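Local coordinates for penicillin-binding protein activator LpoA (Escherichia coli, PDB 6DR3), which regulates peptidoglycan synthesis from the outer membrane, as a lipoprotein that is essential for the function of penicillin-binding protein 1A and stimulates its transpeptidase activity, at residues A16-M25 against W36-E47; T50-L60 against K72-Q83. One frame throughout, in Å; residues are numbered along the deposited sequence.

Both contacts lie on the same side of the chain's centre in the amino-terminal domain of LpoA, an all-helical piece with TPR-like motifs, and their own centres are about 12 Å apart. They follow in series: contact 1 pairs helix 18-25 with helix 30-47, and contact 2 then pairs helix 50-58 with helix 66-82. Helices 30-47 and 50-58 are consecutive, and the two contacts meet there: Ala40 CB packs on Leu56 CD2, and Gln37 NE2 probably hydrogen-bonds to Leu56 O. Helix 30-47 also reaches helix 66-82, through Val45 on Ile79. Together the two pairs build the N-terminal part of the TPR-like helical array of this domain, one piece of the longer PBP1a activator.

Contact 1 of 2, residues A16-M25 against W36-E47; sequences ADSAFYLQQM and WQLLAIRALVKE
Helices 18-25 and 30-47 form an antiparallel helical hairpin near the start of the domain; the axes of segments 18-25 and 36-47 come within 8.3 Å, at 160°. At one end Glu47 reaches out to the first turn of helix 18-25. Its carboxylate takes two bonds from Ser18, both on the syn side: Ser18 N to Glu47 OE2 at 2.8 Å, nearly straight, and Ser18 OG to Glu47 OE1 at 2.6 Å. With chi1 at 59°, Ser18 OG lies between its own N and carbonyl carbon, close enough to N for one carboxylate to serve both. Asp17, the N-cap, binds Phe20 N through OD1.

Midway, Tyr21 is a knob among Trp36, Leu39, Ala40 and Ala43. Leu39 CB sits over the centre of the tyrosine face, 3.7 Å from the ring centroid, while Trp36 CZ3 meets Tyr21 CD1 rim to rim at 3.6 Å. The indole in turn carries Gln24 CB over one face, 3.4 Å from the centroid of its five-membered ring; its NE1 bonds to Gln5. Beyond it Met25 SD rests on Gln37 CB. Such knobs-into-holes packing between antiparallel neighbours is typical of the helical hairpins of TPR-like folds.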
loop_
_atom_site.group_PDB
_atom_site.type_symbol
_atom_site.label_atom_id
_atom_site.label_comp_id
_atom_site.label_asym_id
_atom_site.label_seq_id
_atom_site.Cartn_x
_atom_site.Cartn_y
_atom_site.Cartn_z
ATOM N N ALA A 16 -6.015 -9.140 -14.271
ATOM C CA ALA A 16 -7.270 -9.378 -14.969
ATOM C C ALA A 16 -8.401 -9.234 -13.959
ATOM O O ALA A 16 -8.170 -9.132 -12.752
ATOM C CB ALA A 16 -7.295 -10.762 -15.631
ATOM N N ASP A 17 -9.635 -9.225 -14.453
ATOM C CA ASP A 17 -10.783 -9.079 -13.572
ATOM C C ASP A 17 -11.307 -10.448 -13.136
ATOM O O ASP A 17 -10.865 -11.496 -13.609
ATOM C CB ASP A 17 -11.885 -8.263 -14.251
ATOM C CG ASP A 17 -12.395 -8.902 -15.526
ATOM O OD1 ASP A 17 -12.149 -10.105 -15.745
ATOM O OD2 ASP A 17 -13.047 -8.190 -16.319
ATOM N N SER A 18 -12.270 -10.425 -12.212
ATOM C CA SER A 18 -12.774 -11.667 -11.634
ATOM C C SER A 18 -13.436 -12.544 -12.688
ATOM O O SER A 18 -13.345 -13.775 -12.627
ATOM C CB SER A 18 -13.754 -11.358 -10.504
ATOM O OG SER A 18 -14.840 -10.580 -10.974
ATOM N N ALA A 19 -14.110 -11.932 -13.665
ATOM C CA ALA A 19 -14.755 -12.713 -14.715
ATOM C C ALA A 19 -13.745 -13.593 -15.442
ATOM O O ALA A 19 -14.015 -14.768 -15.720
ATOM C CB ALA A 19 -15.468 -11.784 -15.696
ATOM N N PHE A 20 -12.571 -13.041 -15.756
ATOM C CA PHE A 20 -11.523 -13.823 -16.404
ATOM C C PHE A 20 -11.056 -14.961 -15.504
ATOM O O PHE A 20 -11.000 -16.122 -15.928
ATOM C CB PHE A 20 -10.354 -12.905 -16.768
ATOM C CG PHE A 20 -9.206 -13.613 -17.430
ATOM C CD1 PHE A 20 -9.241 -13.906 -18.782
ATOM C CD2 PHE A 20 -8.084 -13.967 -16.702
ATOM C CE1 PHE A 20 -8.180 -14.550 -19.393
ATOM C CE2 PHE A 20 -7.021 -14.610 -17.307
ATOM C CZ PHE A 20 -7.069 -14.901 -18.654
ATOM N N TYR A 21 -10.719 -14.647 -14.252
ATOM C CA TYR A 21 -10.227 -15.669 -13.333
ATOM C C TYR A 21 -11.262 -16.764 -13.111
ATOM O O TYR A 21 -10.918 -17.951 -13.063
ATOM C CB TYR A 21 -9.841 -15.030 -12.000
ATOM C CG TYR A 21 -8.681 -14.060 -12.077
ATOM C CD1 TYR A 21 -7.611 -14.281 -12.937
ATOM C CD2 TYR A 21 -8.655 -12.923 -11.283
ATOM C CE1 TYR A 21 -6.551 -13.394 -12.999
ATOM C CE2 TYR A 21 -7.600 -12.033 -11.339
ATOM C CZ TYR A 21 -6.553 -12.270 -12.196
ATOM O OH TYR A 21 -5.504 -11.378 -12.248
ATOM N N LEU A 22 -12.534 -16.385 -12.961
ATOM C CA LEU A 22 -13.580 -17.381 -12.758
ATOM C C LEU A 22 -13.739 -18.265 -13.989
ATOM O O LEU A 22 -13.982 -19.472 -13.865
ATOM C CB LEU A 22 -14.900 -16.692 -12.411
ATOM C CG LEU A 22 -14.935 -15.981 -11.053
ATOM C CD1 LEU A 22 -16.177 -15.113 -10.924
ATOM C CD2 LEU A 22 -14.868 -16.986 -9.911
ATOM N N GLN A 23 -13.600 -17.687 -15.183
ATOM C CA GLN A 23 -13.675 -18.483 -16.404
ATOM C C GLN A 23 -12.540 -19.496 -16.467
ATOM O O GLN A 23 -12.755 -20.662 -16.818
ATOM C CB GLN A 23 -13.648 -17.566 -17.627
ATOM C CG GLN A 23 -13.724 -18.295 -18.962
ATOM C CD GLN A 23 -15.008 -19.085 -19.126
ATOM O OE1 GLN A 23 -14.997 -20.316 -19.141
ATOM N NE2 GLN A 23 -16.124 -18.378 -19.256
ATOM N N GLN A 24 -11.320 -19.068 -16.132
ATOM C CA GLN A 24 -10.192 -19.994 -16.118
ATOM C C GLN A 24 -10.361 -21.040 -15.027
ATOM O O GLN A 24 -10.011 -22.210 -15.221
ATOM C CB GLN A 24 -8.882 -19.230 -15.925
ATOM C CG GLN A 24 -8.615 -18.166 -16.975
ATOM C CD GLN A 24 -8.650 -18.718 -18.384
ATOM O OE1 GLN A 24 -7.968 -19.692 -18.699
ATOM N NE2 GLN A 24 -9.460 -18.105 -19.240
ATOM N N MET A 25 -10.891 -20.636 -13.870
ATOM C CA MET A 25 -11.138 -21.588 -12.793
ATOM C C MET A 25 -12.030 -22.727 -13.267
ATOM O O MET A 25 -11.825 -23.887 -12.890
ATOM C CB MET A 25 -11.775 -20.871 -11.602
ATOM C CG MET A 25 -12.008 -21.756 -10.390
ATOM S SD MET A 25 -12.704 -20.847 -8.996
ATOM C CE MET A 25 -14.378 -20.553 -9.566
ATOM N N TRP A 36 -6.265 -20.212 -9.749
ATOM C CA TRP A 36 -7.283 -19.352 -10.343
ATOM C C TRP A 36 -8.317 -18.939 -9.304
ATOM O O TRP A 36 -8.777 -17.791 -9.292
ATOM C CB TRP A 36 -7.966 -20.059 -11.515
ATOM C CG TRP A 36 -7.124 -20.188 -12.760
ATOM C CD1 TRP A 36 -6.815 -21.340 -13.421
ATOM C CD2 TRP A 36 -6.496 -19.126 -13.492
ATOM N NE1 TRP A 36 -6.036 -21.064 -14.517
ATOM C CE2 TRP A 36 -5.822 -19.713 -14.583
ATOM C CE3 TRP A 36 -6.437 -17.737 -13.331
ATOM C CZ2 TRP A 36 -5.100 -18.962 -15.508
ATOM C CZ3 TRP A 36 -5.718 -16.992 -14.253
ATOM C CH2 TRP A 36 -5.060 -17.606 -15.327
ATOM N N GLN A 37 -8.690 -19.866 -8.418
ATOM C CA GLN A 37 -9.670 -19.554 -7.383
ATOM C C GLN A 37 -9.148 -18.478 -6.441
ATOM O O GLN A 37 -9.878 -17.543 -6.090
ATOM C CB GLN A 37 -10.028 -20.824 -6.611
ATOM C CG GLN A 37 -11.112 -20.632 -5.566
ATOM C CD GLN A 37 -11.555 -21.944 -4.953
ATOM O OE1 GLN A 37 -11.129 -23.016 -5.382
ATOM N NE2 GLN A 37 -12.412 -21.867 -3.943
ATOM N N LEU A 38 -7.886 -18.591 -6.021
ATOM C CA LEU A 38 -7.294 -17.561 -5.173
ATOM C C LEU A 38 -7.288 -16.211 -5.876
ATOM O O LEU A 38 -7.501 -15.171 -5.242
ATOM C CB LEU A 38 -5.873 -17.961 -4.779
ATOM C CG LEU A 38 -5.745 -19.110 -3.779
ATOM C CD1 LEU A 38 -4.317 -19.622 -3.750
ATOM C CD2 LEU A 38 -6.182 -18.665 -2.389
ATOM N N LEU A 39 -7.044 -16.207 -7.188
ATOM C CA LEU A 39 -7.030 -14.953 -7.933
ATOM C C LEU A 39 -8.433 -14.375 -8.064
ATOM O O LEU A 39 -8.621 -13.156 -7.960
ATOM C CB LEU A 39 -6.402 -15.176 -9.308
ATOM C CG LEU A 39 -4.875 -15.273 -9.294
ATOM C CD1 LEU A 39 -4.357 -16.014 -10.519
ATOM C CD2 LEU A 39 -4.274 -13.878 -9.223
ATOM N N ALA A 40 -9.432 -15.232 -8.289
ATOM C CA ALA A 40 -10.812 -14.762 -8.335
ATOM C C ALA A 40 -11.199 -14.076 -7.033
ATOM O O ALA A 40 -11.831 -13.014 -7.046
ATOM C CB ALA A 40 -11.755 -15.930 -8.623
ATOM N N ILE A 41 -10.826 -14.668 -5.897
ATOM C CA ILE A 41 -11.096 -14.046 -4.602
ATOM C C ILE A 41 -10.456 -12.665 -4.541
ATOM O O ILE A 41 -11.088 -11.683 -4.134
ATOM C CB ILE A 41 -10.592 -14.951 -3.463
ATOM C CG1 ILE A 41 -11.312 -16.300 -3.492
ATOM C CG2 ILE A 41 -10.793 -14.280 -2.102
ATOM C CD1 ILE A 41 -10.620 -17.377 -2.687
ATOM N N ARG A 42 -9.187 -12.572 -4.947
ATOM C CA ARG A 42 -8.484 -11.293 -4.920
ATOM C C ARG A 42 -9.208 -10.249 -5.758
ATOM O O ARG A 42 -9.376 -9.100 -5.327
ATOM C CB ARG A 42 -7.049 -11.482 -5.420
ATOM C CG ARG A 42 -6.136 -10.287 -5.189
ATOM C CD ARG A 42 -4.879 -10.365 -6.049
ATOM N NE ARG A 42 -4.114 -11.590 -5.818
ATOM C CZ ARG A 42 -2.910 -11.833 -6.332
ATOM N NH1 ARG A 42 -2.321 -10.934 -7.113
ATOM N NH2 ARG A 42 -2.289 -12.973 -6.062
ATOM N N ALA A 43 -9.651 -10.629 -6.958
ATOM C CA ALA A 43 -10.325 -9.679 -7.836
ATOM C C ALA A 43 -11.717 -9.333 -7.319
ATOM O O ALA A 43 -12.134 -8.171 -7.378
ATOM C CB ALA A 43 -10.406 -10.245 -9.253
ATOM N N LEU A 44 -12.454 -10.328 -6.815
ATOM C CA LEU A 44 -13.784 -10.058 -6.273
ATOM C C LEU A 44 -13.722 -9.029 -5.151
ATOM O O LEU A 44 -14.556 -8.118 -5.087
ATOM C CB LEU A 44 -14.424 -11.354 -5.776
ATOM C CG LEU A 44 -14.853 -12.358 -6.852
ATOM C CD1 LEU A 44 -15.195 -13.706 -6.230
ATOM C CD2 LEU A 44 -16.035 -11.829 -7.644
ATOM N N VAL A 45 -12.743 -9.156 -4.253
ATOM C CA VAL A 45 -12.577 -8.171 -3.187
ATOM C C VAL A 45 -12.326 -6.792 -3.782
ATOM O O VAL A 45 -12.968 -5.803 -3.406
ATOM C CB VAL A 45 -11.438 -8.591 -2.237
ATOM C CG1 VAL A 45 -11.122 -7.478 -1.233
ATOM C CG2 VAL A 45 -11.802 -9.872 -1.508
ATOM N N LYS A 46 -11.385 -6.706 -4.725
ATOM C CA LYS A 46 -11.054 -5.419 -5.330
ATOM C C LYS A 46 -12.262 -4.788 -6.009
ATOM O O LYS A 46 -12.400 -3.561 -6.015
ATOM C CB LYS A 46 -9.918 -5.596 -6.339
ATOM C CG LYS A 46 -9.319 -4.291 -6.843
ATOM C CD LYS A 46 -8.138 -4.548 -7.765
ATOM C CE LYS A 46 -7.409 -3.260 -8.112
ATOM N NZ LYS A 46 -6.209 -3.504 -8.957
ATOM N N GLU A 47 -13.139 -5.605 -6.588
ATOM C CA GLU A 47 -14.276 -5.094 -7.339
ATOM C C GLU A 47 -15.467 -4.746 -6.455
ATOM O O GLU A 47 -16.451 -4.198 -6.959
ATOM C CB GLU A 47 -14.688 -6.121 -8.398
ATOM C CG GLU A 47 -13.638 -6.307 -9.483
ATOM C CD GLU A 47 -13.863 -7.542 -10.335
ATOM O OE1 GLU A 47 -14.969 -8.122 -10.275
ATOM O OE2 GLU A 47 -12.925 -7.933 -11.064
#

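Contact 2 of 2, residues T50-L60 against K72-Q83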
loop_
_atom_site.group_PDB
_atom_site.type_symbol
_atom_site.label_atom_id
_atom_site.label_comp_id
_atom_site.label_asym_id
_atom_site.label_seq_id
_atom_site.Cartn_x
_atom_site.Cartn_y
_atom_site.Cartn_z
ATOM N N THR A 50 -17.999 -8.460 -2.202
ATOM C CA THR A 50 -17.533 -9.049 -0.951
ATOM C C THR A 50 -18.218 -10.381 -0.672
ATOM O O THR A 50 -17.566 -11.341 -0.243
ATOM C CB THR A 50 -17.763 -8.075 0.205
ATOM O OG1 THR A 50 -17.268 -6.780 -0.155
ATOM C CG2 THR A 50 -17.039 -8.552 1.458
ATOM N N GLY A 51 -19.529 -10.462 -0.908
ATOM C CA GLY A 51 -20.240 -11.705 -0.657
ATOM C C GLY A 51 -19.651 -12.875 -1.422
ATOM O O GLY A 51 -19.375 -13.933 -0.850
ATOM N N GLN A 52 -19.450 -12.701 -2.729
ATOM C CA GLN A 52 -18.898 -13.786 -3.534
ATOM C C GLN A 52 -17.448 -14.076 -3.167
ATOM O O GLN A 52 -17.019 -15.234 -3.225
ATOM C CB GLN A 52 -19.022 -13.457 -5.023
ATOM C CG GLN A 52 -20.439 -13.618 -5.559
ATOM C CD GLN A 52 -20.509 -13.568 -7.074
ATOM O OE1 GLN A 52 -19.762 -12.833 -7.719
ATOM N NE2 GLN A 52 -21.411 -14.355 -7.648
ATOM N N ALA A 53 -16.681 -13.051 -2.786
ATOM C CA ALA A 53 -15.320 -13.290 -2.317
ATOM C C ALA A 53 -15.325 -14.184 -1.083
ATOM O O ALA A 53 -14.567 -15.158 -1.001
ATOM C CB ALA A 53 -14.624 -11.962 -2.017
ATOM N N VAL A 54 -16.181 -13.863 -0.109
ATOM C CA VAL A 54 -16.293 -14.674 1.101
ATOM C C VAL A 54 -16.654 -16.111 0.745
ATOM O O VAL A 54 -16.006 -17.063 1.194
ATOM C CB VAL A 54 -17.324 -14.053 2.063
ATOM C CG1 VAL A 54 -17.664 -15.010 3.207
ATOM C CG2 VAL A 54 -16.804 -12.739 2.617
ATOM N N GLU A 55 -17.700 -16.290 -0.065
ATOM C CA GLU A 55 -18.164 -17.636 -0.380
ATOM C C GLU A 55 -17.080 -18.440 -1.088
ATOM O O GLU A 55 -16.814 -19.594 -0.731
ATOM C CB GLU A 55 -19.431 -17.570 -1.233
ATOM C CG GLU A 55 -19.934 -18.927 -1.705
ATOM C CD GLU A 55 -20.125 -19.906 -0.564
ATOM O OE1 GLU A 55 -20.376 -19.451 0.572
ATOM O OE2 GLU A 55 -20.022 -21.129 -0.800
ATOM N N LEU A 56 -16.441 -17.847 -2.097
ATOM C CA LEU A 56 -15.381 -18.556 -2.806
ATOM C C LEU A 56 -14.192 -18.819 -1.893
ATOM O O LEU A 56 -13.517 -19.844 -2.033
ATOM C CB LEU A 56 -14.950 -17.758 -4.036
ATOM C CG LEU A 56 -14.170 -18.515 -5.115
ATOM C CD1 LEU A 56 -14.969 -19.700 -5.658
ATOM C CD2 LEU A 56 -13.794 -17.570 -6.248
ATOM N N PHE A 57 -13.927 -17.908 -0.954
ATOM C CA PHE A 57 -12.913 -18.153 0.067
ATOM C C PHE A 57 -13.287 -19.355 0.929
ATOM O O PHE A 57 -12.427 -20.171 1.281
ATOM C CB PHE A 57 -12.740 -16.891 0.918
ATOM C CG PHE A 57 -11.746 -17.028 2.042
ATOM C CD1 PHE A 57 -12.108 -17.619 3.241
ATOM C CD2 PHE A 57 -10.459 -16.531 1.910
ATOM C CE1 PHE A 57 -11.198 -17.734 4.278
ATOM C CE2 PHE A 57 -9.545 -16.640 2.947
ATOM C CZ PHE A 57 -9.916 -17.241 4.129
ATOM N N ASN A 58 -14.573 -19.487 1.271
ATOM C CA ASN A 58 -15.026 -20.611 2.081
ATOM C C ASN A 58 -15.021 -21.925 1.310
ATOM O O ASN A 58 -15.076 -22.991 1.932
ATOM C CB ASN A 58 -16.435 -20.345 2.619
ATOM C CG ASN A 58 -16.473 -19.213 3.626
ATOM O OD1 ASN A 58 -15.455 -18.862 4.220
ATOM N ND2 ASN A 58 -17.654 -18.638 3.826
ATOM N N GLN A 59 -14.963 -21.876 -0.018
ATOM C CA GLN A 59 -14.922 -23.079 -0.840
ATOM C C GLN A 59 -13.500 -23.495 -1.204
ATOM O O GLN A 59 -13.325 -24.418 -2.006
ATOM C CB GLN A 59 -15.746 -22.876 -2.114
ATOM C CG GLN A 59 -17.240 -22.748 -1.866
ATOM C CD GLN A 59 -18.038 -22.657 -3.152
ATOM O OE1 GLN A 59 -17.533 -22.960 -4.233
ATOM N NE2 GLN A 59 -19.293 -22.236 -3.041
ATOM N N LEU A 60 -12.490 -22.840 -0.642
ATOM C CA LEU A 60 -11.116 -23.243 -0.904
ATOM C C LEU A 60 -10.857 -24.627 -0.310
ATOM O O LEU A 60 -11.300 -24.915 0.805
ATOM C CB LEU A 60 -10.136 -22.236 -0.308
ATOM C CG LEU A 60 -9.946 -20.937 -1.091
ATOM C CD1 LEU A 60 -9.185 -19.911 -0.263
ATOM C CD2 LEU A 60 -9.217 -21.209 -2.398
ATOM N N LYS A 72 -3.757 -17.288 0.992
ATOM C CA LYS A 72 -5.056 -17.355 1.653
ATOM C C LYS A 72 -5.094 -16.441 2.871
ATOM O O LYS A 72 -6.065 -15.703 3.079
ATOM C CB LYS A 72 -5.378 -18.795 2.057
ATOM C CG LYS A 72 -6.732 -18.940 2.750
ATOM C CD LYS A 72 -6.990 -20.353 3.249
ATOM C CE LYS A 72 -8.299 -20.414 4.027
ATOM N NZ LYS A 72 -8.552 -21.754 4.624
ATOM N N THR A 73 -4.043 -16.477 3.694
ATOM C CA THR A 73 -4.022 -15.646 4.893
ATOM C C THR A 73 -4.091 -14.168 4.531
ATOM O O THR A 73 -4.727 -13.375 5.237
ATOM C CB THR A 73 -2.768 -15.929 5.722
ATOM O OG1 THR A 73 -1.599 -15.618 4.952
ATOM C CG2 THR A 73 -2.722 -17.393 6.154
ATOM N N LEU A 74 -3.448 -13.776 3.430
ATOM C CA LEU A 74 -3.495 -12.380 3.011
ATOM C C LEU A 74 -4.883 -12.007 2.504
ATOM O O LEU A 74 -5.388 -10.919 2.805
ATOM C CB LEU A 74 -2.434 -12.121 1.942
ATOM C CG LEU A 74 -2.280 -10.679 1.449
ATOM C CD1 LEU A 74 -2.095 -9.702 2.605
ATOM C CD2 LEU A 74 -1.109 -10.589 0.485
ATOM N N LEU A 75 -5.520 -12.899 1.742
ATOM C CA LEU A 75 -6.891 -12.655 1.309
ATOM C C LEU A 75 -7.833 -12.536 2.498
ATOM O O LEU A 75 -8.819 -11.792 2.437
ATOM C CB LEU A 75 -7.358 -13.774 0.377
ATOM C CG LEU A 75 -6.634 -13.898 -0.965
ATOM C CD1 LEU A 75 -7.017 -15.203 -1.645
ATOM C CD2 LEU A 75 -6.950 -12.717 -1.872
ATOM N N ALA A 76 -7.553 -13.259 3.585
ATOM C CA ALA A 76 -8.391 -13.161 4.774
ATOM C C ALA A 76 -8.392 -11.744 5.330
ATOM O O ALA A 76 -9.428 -11.251 5.793
ATOM C CB ALA A 76 -7.913 -14.151 5.836
ATOM N N VAL A 77 -7.238 -11.073 5.303
ATOM C CA VAL A 77 -7.161 -9.695 5.782
ATOM C C VAL A 77 -7.973 -8.775 4.879
ATOM O O VAL A 77 -8.764 -7.950 5.352
ATOM C CB VAL A 77 -5.693 -9.238 5.871
ATOM C CG1 VAL A 77 -5.609 -7.768 6.278
ATOM C CG2 VAL A 77 -4.920 -10.111 6.850
ATOM N N GLU A 78 -7.778 -8.896 3.565
ATOM C CA GLU A 78 -8.478 -8.026 2.628
ATOM C C GLU A 78 -9.986 -8.201 2.739
ATOM O O GLU A 78 -10.742 -7.231 2.618
ATOM C CB GLU A 78 -7.998 -8.308 1.203
ATOM C CG GLU A 78 -6.504 -8.074 1.013
ATOM C CD GLU A 78 -6.031 -8.364 -0.403
ATOM O OE1 GLU A 78 -6.598 -9.269 -1.050
ATOM O OE2 GLU A 78 -5.090 -7.685 -0.870
ATOM N N ILE A 79 -10.444 -9.433 2.979
ATOM C CA ILE A 79 -11.876 -9.677 3.135
ATOM C C ILE A 79 -12.400 -8.976 4.385
ATOM O O ILE A 79 -13.433 -8.298 4.348
ATOM C CB ILE A 79 -12.158 -11.192 3.163
ATOM C CG1 ILE A 79 -11.959 -11.778 1.763
ATOM C CG2 ILE A 79 -13.578 -11.484 3.669
ATOM C CD1 ILE A 79 -12.025 -13.296 1.697
ATOM N N LYS A 80 -11.694 -9.120 5.508
ATOM C CA LYS A 80 -12.160 -8.502 6.746
ATOM C C LYS A 80 -12.178 -6.982 6.635
ATOM O O LYS A 80 -13.063 -6.323 7.192
ATOM C CB LYS A 80 -11.293 -8.950 7.920
ATOM C CG LYS A 80 -11.564 -10.384 8.342
ATOM C CD LYS A 80 -10.957 -10.712 9.690
ATOM C CE LYS A 80 -11.259 -12.150 10.084
ATOM N NZ LYS A 80 -12.724 -12.407 10.186
ATOM N N LEU A 81 -11.208 -6.404 5.924
ATOM C CA LEU A 81 -11.244 -4.966 5.685
ATOM C C LEU A 81 -12.445 -4.589 4.827
ATOM O O LEU A 81 -13.098 -3.568 5.073
ATOM C CB LEU A 81 -9.942 -4.508 5.027
ATOM C CG LEU A 81 -8.706 -4.542 5.931
ATOM C CD1 LEU A 81 -7.439 -4.342 5.118
ATOM C CD2 LEU A 81 -8.804 -3.491 7.029
ATOM N N ALA A 82 -12.757 -5.404 3.817
ATOM C CA ALA A 82 -13.939 -5.151 3.001
ATOM C C ALA A 82 -15.215 -5.251 3.827
ATOM O O ALA A 82 -16.180 -4.524 3.566
ATOM C CB ALA A 82 -13.987 -6.130 1.828
ATOM N N GLN A 83 -15.238 -6.132 4.826
ATOM C CA GLN A 83 -16.379 -6.270 5.723
ATOM C C GLN A 83 -16.373 -5.241 6.850
ATOM O O GLN A 83 -17.176 -5.365 7.781
ATOM C CB GLN A 83 -16.410 -7.677 6.325
ATOM C CG GLN A 83 -16.557 -8.795 5.308
ATOM C CD GLN A 83 -16.560 -10.172 5.947
ATOM O OE1 GLN A 83 -17.363 -11.031 5.588
ATOM N NE2 GLN A 83 -15.658 -10.389 6.899
HETATM O O HOH W 1 -11.413 -21.657 3.523
HETATM O O HOH W 2 -8.990 -23.873 2.906
#
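Apolar packing carries most of this contact, and Phe57 is at its middle. Its CG stands anti to the backbone N (chi1 178°), which sends the ring across to helix 66-82. There Ile79 CD1 comes in obliquely and touches Phe57 CD2 at 3.6 Å, and it also lies against Phe57 CB. The far end of the ring meets Lys72, whose extended chain passes it at about a right angle, with CE 3.6 Å from Phe57 CZ. Lys72 O lies at the ring edge, in its plane, and Ala76 CB fills in beside Phe57 CZ and CE2. Leu60, just past the helix end, runs alongside Lys72 in the opposite direction, its CD1 against Lys72 CG. One turn earlier in helix 50-58, Val54 CG2 touches Ile79 CG2 at 3.6 Å, so the two branches of Ile79 serve different partners. At the start of that helix, Thr50 CG2 touches both Ala82 CB and Gln83 CG, 3.9 Å from each, and Gln83 OE1 lies 3.5 Å from Val54 CG2.

Helices 50-58 and 66-82 are successive antiparallel members of a TPR-like array; the axes of 50-58 and 72-82 approach to 10.4 Å, their directions 147° apart. Helix 30-47 packs against both, through Val45 on Ala53 and Leu38 on Leu75, while helix 103-117 covers another side of helix 66-82.

The polar links here run through water. Lys72 NZ donates to two waters: one, 3.1 Å from NZ, donates to Phe57 O, and the other, 2.8 Å from NZ, donates weakly to Leu60 O. The ammonium group is thereby tied to carbonyls at and just beyond the C-terminal end of helix 50-58, where the helix dipole would probably suit a positive charge.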